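Local atomic coordinates of putative Ribokinase II (Escherichia coli O6, PDB entry 3IQ0), a protein that probably transfers the gamma-phosphate of ATP to a sugar, as a magnesium-dependent carbohydrate kinase of the pfkB (ribokinase) family. Residues Y248-F262 against A283-P296. Numbering follows the deposited sequence.
Sequences YPVEEVDPTGAGDCF and ANACGALAVTRRGP. With ATP (adenosine-5'-triphosphate), chain G.
The ATP site of this ribokinase-fold kinase is built where the loop and helix start carrying the DPTGAGD sequence, a pfkB signature, meet helix 276-290: Val-291 lies against Val-250, Glu-252 and Ala-258, and the nucleotide rests on the joined segments. The axes of the short helical segments 258-262 and 283-290 run roughly antiparallel (146°) and approach to 7.8 Å, a closeness that fits the glycine and alanines at the interface. Val-291 divides its branches: CG1 meets Ala-258 CB at 3.6 Å and also lies near the adenine, while CG2 packs on CG2 of Val-250. The carbonyl oxygen of Val-291 accepts two bonds, from Val-253 N at 2.7 Å, almost in line with the C=O bond, and from Asp-254 N, which approaches tilted from the carbonyl plane. Glu-252 reaches the adenine through an extended chain, CG anti to the backbone N (chi1 -177°), and its OE2 accepts from ATP N6 at 2.8 Å. At the ribose, ATP O2' donates to Asn-284 OD1 at a distance so short (2.5 Å) that its exact length is doubtful; a water that accepts from Tyr-248 N probably donates to the same OD1. The amide is further held by ND2, bonded to Glu-246 O, and its plane lies 29° from that of the Tyr-248 ring. Phe-262 flanks the sugar; Ala-283 CB sits over one face of its ring, 3.6 Å from the centroid, a CH-pi contact. Gly-259 CA lies 3.4 Å from ATP O3A, consistent with the glycine-rich helix start of this family that borders the triphosphate. Asp-254 ties the loop on both carboxylate oxygens: OD1 takes OG1 and N of Thr-256, the latter closing an Asx turn, and OD2 accepts from Gly-295 N at 3.0 Å on its anti side, tilted out of the carboxylate plane.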
# COMPACT_ATOMS: atom_id res chain seq x y z
N TYR B 248 -11.04 -20.97 -27.64
CA TYR B 248 -12.03 -21.91 -27.13
C TYR B 248 -13.10 -21.04 -26.50
O TYR B 248 -12.79 -20.08 -25.80
CB TYR B 248 -11.40 -22.81 -26.07
CG TYR B 248 -10.31 -23.72 -26.60
CD1 TYR B 248 -10.62 -24.92 -27.24
CD2 TYR B 248 -8.96 -23.37 -26.48
CE1 TYR B 248 -9.63 -25.74 -27.75
CE2 TYR B 248 -7.96 -24.19 -26.98
CZ TYR B 248 -8.30 -25.37 -27.62
OH TYR B 248 -7.30 -26.17 -28.13
N PRO B 249 -14.39 -21.34 -26.75
CA PRO B 249 -15.46 -20.54 -26.17
C PRO B 249 -15.64 -20.85 -24.69
O PRO B 249 -15.80 -22.01 -24.31
CB PRO B 249 -16.68 -20.95 -27.00
CG PRO B 249 -16.40 -22.40 -27.28
CD PRO B 249 -14.92 -22.39 -27.65
N VAL B 250 -15.60 -19.81 -23.85
CA VAL B 250 -15.75 -20.00 -22.40
C VAL B 250 -16.41 -18.79 -21.74
O VAL B 250 -16.38 -17.69 -22.28
CB VAL B 250 -14.38 -20.24 -21.70
CG1 VAL B 250 -13.68 -21.45 -22.30
CG2 VAL B 250 -13.51 -19.00 -21.83
N GLU B 251 -16.99 -19.02 -20.56
CA GLU B 251 -17.63 -17.95 -19.81
C GLU B 251 -16.56 -17.18 -19.03
O GLU B 251 -16.20 -17.55 -17.91
CB GLU B 251 -18.69 -18.52 -18.85
CG GLU B 251 -18.14 -19.33 -17.68
CD GLU B 251 -18.07 -20.83 -17.94
OE1 GLU B 251 -17.40 -21.54 -17.15
OE2 GLU B 251 -18.69 -21.30 -18.91
N GLU B 252 -16.05 -16.12 -19.64
CA GLU B 252 -15.01 -15.30 -19.02
C GLU B 252 -15.46 -14.63 -17.73
O GLU B 252 -16.55 -14.06 -17.66
CB GLU B 252 -14.54 -14.23 -20.02
CG GLU B 252 -13.40 -13.36 -19.52
CD GLU B 252 -12.95 -12.38 -20.57
OE1 GLU B 252 -13.69 -11.41 -20.85
OE2 GLU B 252 -11.85 -12.58 -21.13
N VAL B 253 -14.61 -14.68 -16.72
CA VAL B 253 -14.91 -14.10 -15.41
C VAL B 253 -13.82 -13.14 -14.94
O VAL B 253 -14.11 -12.15 -14.27
CB VAL B 253 -15.09 -15.21 -14.36
CG1 VAL B 253 -15.20 -14.61 -12.98
CG2 VAL B 253 -16.33 -16.02 -14.68
N ASP B 254 -12.57 -13.44 -15.28
CA ASP B 254 -11.44 -12.60 -14.89
C ASP B 254 -10.33 -12.76 -15.93
O ASP B 254 -9.77 -13.84 -16.09
CB ASP B 254 -10.92 -13.05 -13.51
CG ASP B 254 -9.93 -12.06 -12.90
OD1 ASP B 254 -9.30 -11.28 -13.65
OD2 ASP B 254 -9.79 -12.08 -11.65
N PRO B 255 -10.01 -11.68 -16.66
CA PRO B 255 -8.97 -11.74 -17.69
C PRO B 255 -7.54 -11.50 -17.19
O PRO B 255 -6.57 -11.73 -17.90
CB PRO B 255 -9.42 -10.68 -18.68
CG PRO B 255 -9.95 -9.61 -17.76
CD PRO B 255 -10.74 -10.40 -16.72
N THR B 256 -7.43 -11.03 -15.95
CA THR B 256 -6.14 -10.70 -15.34
C THR B 256 -4.93 -11.62 -15.59
O THR B 256 -3.86 -11.15 -15.98
CB THR B 256 -6.30 -10.54 -13.81
OG1 THR B 256 -7.14 -9.42 -13.55
CG2 THR B 256 -4.95 -10.31 -13.15
N GLY B 257 -5.08 -12.92 -15.35
CA GLY B 257 -3.94 -13.81 -15.53
C GLY B 257 -3.84 -14.58 -16.84
O GLY B 257 -2.94 -15.40 -16.99
N ALA B 258 -4.75 -14.32 -17.77
CA ALA B 258 -4.75 -15.02 -19.05
C ALA B 258 -3.39 -15.06 -19.74
O ALA B 258 -2.86 -16.13 -20.02
CB ALA B 258 -5.78 -14.38 -19.97
N GLY B 259 -2.83 -13.88 -20.01
CA GLY B 259 -1.55 -13.78 -20.68
C GLY B 259 -0.40 -14.43 -19.93
O GLY B 259 0.48 -15.03 -20.54
N ASP B 260 -0.40 -14.29 -18.60
CA ASP B 260 0.65 -14.89 -17.78
C ASP B 260 0.57 -16.41 -17.84
O ASP B 260 1.58 -17.10 -17.93
CB ASP B 260 0.53 -14.42 -16.33
CG ASP B 260 0.43 -12.90 -16.20
OD1 ASP B 260 0.98 -12.19 -17.07
OD2 ASP B 260 -0.19 -12.42 -15.22
N CYS B 261 -0.65 -16.94 -17.77
CA CYS B 261 -0.84 -18.39 -17.83
C CYS B 261 -0.51 -18.90 -19.21
O CYS B 261 0.15 -19.93 -19.36
CB CYS B 261 -2.28 -18.74 -17.45
SG CYS B 261 -2.59 -18.62 -15.67
N PHE B 262 -0.96 -18.18 -20.23
CA PHE B 262 -0.67 -18.56 -21.61
C PHE B 262 0.86 -18.67 -21.72
O PHE B 262 1.38 -19.62 -22.29
CB PHE B 262 -1.16 -17.48 -22.59
CG PHE B 262 -0.78 -17.74 -24.02
CD1 PHE B 262 -1.69 -18.31 -24.90
CD2 PHE B 262 0.49 -17.45 -24.49
CE1 PHE B 262 -1.34 -18.60 -26.22
CE2 PHE B 262 0.86 -17.73 -25.81
CZ PHE B 262 -0.06 -18.31 -26.67
N ALA B 283 -1.12 -23.73 -24.74
CA ALA B 283 -1.04 -22.39 -24.17
C ALA B 283 -2.40 -21.73 -24.35
O ALA B 283 -2.96 -21.16 -23.41
CB ALA B 283 0.04 -21.57 -24.88
N ASN B 284 -2.94 -21.82 -25.56
CA ASN B 284 -4.24 -21.24 -25.90
C ASN B 284 -5.32 -21.76 -24.96
O ASN B 284 -6.11 -20.99 -24.42
CB ASN B 284 -4.58 -21.57 -27.36
CG ASN B 284 -5.91 -20.98 -27.80
OD1 ASN B 284 -6.25 -19.86 -27.45
ND2 ASN B 284 -6.66 -21.74 -28.60
N ALA B 285 -5.34 -23.07 -24.76
CA ALA B 285 -6.31 -23.69 -23.87
C ALA B 285 -6.07 -23.24 -22.43
O ALA B 285 -7.02 -23.02 -21.68
CB ALA B 285 -6.22 -25.20 -23.97
N CYS B 286 -4.81 -23.12 -22.04
CA CYS B 286 -4.48 -22.69 -20.68
C CYS B 286 -5.07 -21.30 -20.42
O CYS B 286 -5.77 -21.07 -19.43
CB CYS B 286 -2.97 -22.66 -20.47
SG CYS B 286 -2.46 -22.38 -18.75
N GLY B 287 -4.79 -20.38 -21.33
CA GLY B 287 -5.32 -19.04 -21.16
C GLY B 287 -6.84 -19.04 -21.12
O GLY B 287 -7.44 -18.23 -20.43
N ALA B 288 -7.45 -19.96 -21.87
CA ALA B 288 -8.91 -20.05 -21.92
C ALA B 288 -9.44 -20.49 -20.56
O ALA B 288 -10.40 -19.93 -20.04
CB ALA B 288 -9.33 -21.05 -22.99
N LEU B 289 -8.80 -21.51 -19.99
CA LEU B 289 -9.20 -22.02 -18.69
C LEU B 289 -8.99 -20.96 -17.62
O LEU B 289 -9.82 -20.79 -16.73
CB LEU B 289 -8.37 -23.26 -18.34
CG LEU B 289 -8.84 -24.56 -19.00
CD1 LEU B 289 -7.86 -25.68 -18.72
CD2 LEU B 289 -10.23 -24.91 -18.45
N ALA B 290 -7.87 -20.26 -17.72
CA ALA B 290 -7.52 -19.21 -16.77
C ALA B 290 -8.61 -18.18 -16.52
O ALA B 290 -8.94 -17.87 -15.37
CB ALA B 290 -6.25 -18.51 -17.23
N VAL B 291 -9.18 -17.64 -17.59
CA VAL B 291 -10.20 -16.61 -17.46
C VAL B 291 -11.54 -17.08 -16.90
O VAL B 291 -12.41 -16.25 -16.64
CB VAL B 291 -10.46 -15.89 -18.83
CG1 VAL B 291 -9.14 -15.44 -19.43
CG2 VAL B 291 -11.21 -16.80 -19.78
N THR B 292 -11.71 -18.38 -16.69
CA THR B 292 -12.97 -18.89 -16.17
C THR B 292 -13.10 -18.80 -14.65
O THR B 292 -14.18 -19.04 -14.11
CB THR B 292 -13.23 -20.37 -16.59
OG1 THR B 292 -12.28 -21.23 -15.95
CG2 THR B 292 -13.13 -20.52 -18.10
N ARG B 293 -12.02 -18.47 -13.96
CA ARG B 293 -12.04 -18.35 -12.50
C ARG B 293 -11.55 -16.99 -12.03
O ARG B 293 -10.69 -16.38 -12.66
CB ARG B 293 -11.20 -19.46 -11.86
CG ARG B 293 -11.90 -20.80 -11.86
CD ARG B 293 -10.99 -21.92 -11.43
NE ARG B 293 -11.75 -23.17 -11.28
CZ ARG B 293 -11.20 -24.36 -11.11
NH1 ARG B 293 -9.88 -24.49 -11.06
NH2 ARG B 293 -11.97 -25.43 -10.98
N ARG B 294 -12.11 -16.52 -10.92
CA ARG B 294 -11.76 -15.22 -10.36
C ARG B 294 -10.52 -15.28 -9.49
O ARG B 294 -10.35 -16.19 -8.68
CB ARG B 294 -12.94 -14.66 -9.56
CG ARG B 294 -12.87 -13.18 -9.29
CD ARG B 294 -14.18 -12.67 -8.70
NE ARG B 294 -14.52 -13.39 -7.47
CZ ARG B 294 -15.62 -13.18 -6.75
NH1 ARG B 294 -16.51 -12.28 -7.14
NH2 ARG B 294 -15.83 -13.88 -5.64
N GLY B 295 -9.65 -14.28 -9.64
CA GLY B 295 -8.41 -14.26 -8.89
C GLY B 295 -7.28 -14.40 -9.88
O GLY B 295 -7.26 -15.34 -10.67
N PRO B 296 -6.30 -13.48 -9.84
CA PRO B 296 -5.13 -13.45 -10.73
C PRO B 296 -4.40 -14.78 -10.94
O PRO B 296 -4.07 -15.14 -12.07
CB PRO B 296 -4.22 -12.41 -10.07
CG PRO B 296 -5.17 -11.52 -9.34
CD PRO B 296 -6.12 -12.53 -8.73
PG ATP G . -1.83 -9.49 -20.24
O1G ATP G . -2.70 -9.81 -19.05
O2G ATP G . -1.46 -8.03 -20.29
O3G ATP G . -0.55 -10.33 -20.21
PB ATP G . -2.40 -10.54 -22.94
O1B ATP G . -3.00 -9.70 -24.03
O2B ATP G . -0.95 -10.86 -22.94
O3B ATP G . -2.73 -9.87 -21.51
PA ATP G . -4.74 -12.09 -23.49
O1A ATP G . -5.76 -11.47 -22.56
O2A ATP G . -4.69 -11.73 -24.92
O3A ATP G . -3.25 -11.87 -22.86
O5' ATP G . -4.36 -13.86 -23.46
C5' ATP G . -3.92 -15.09 -23.10
C4' ATP G . -4.32 -16.05 -24.19
O4' ATP G . -5.41 -16.56 -23.42
C3' ATP G . -5.09 -15.58 -25.47
O3' ATP G . -4.29 -15.37 -26.62
C2' ATP G . -6.11 -16.62 -25.60
O2' ATP G . -5.59 -17.77 -26.28
C1' ATP G . -6.54 -16.91 -24.19
N9 ATP G . -7.72 -16.05 -23.79
C8 ATP G . -7.75 -14.81 -23.15
N7 ATP G . -9.00 -14.36 -22.97
C5 ATP G . -9.82 -15.28 -23.46
C6 ATP G . -11.31 -15.47 -23.62
N6 ATP G . -12.12 -14.52 -23.16
N1 ATP G . -11.80 -16.64 -24.23
C2 ATP G . -10.97 -17.65 -24.73
N3 ATP G . -9.59 -17.54 -24.62
C4 ATP G . -8.98 -16.40 -24.02
O HOH W 1 -8.73 -19.78 -26.23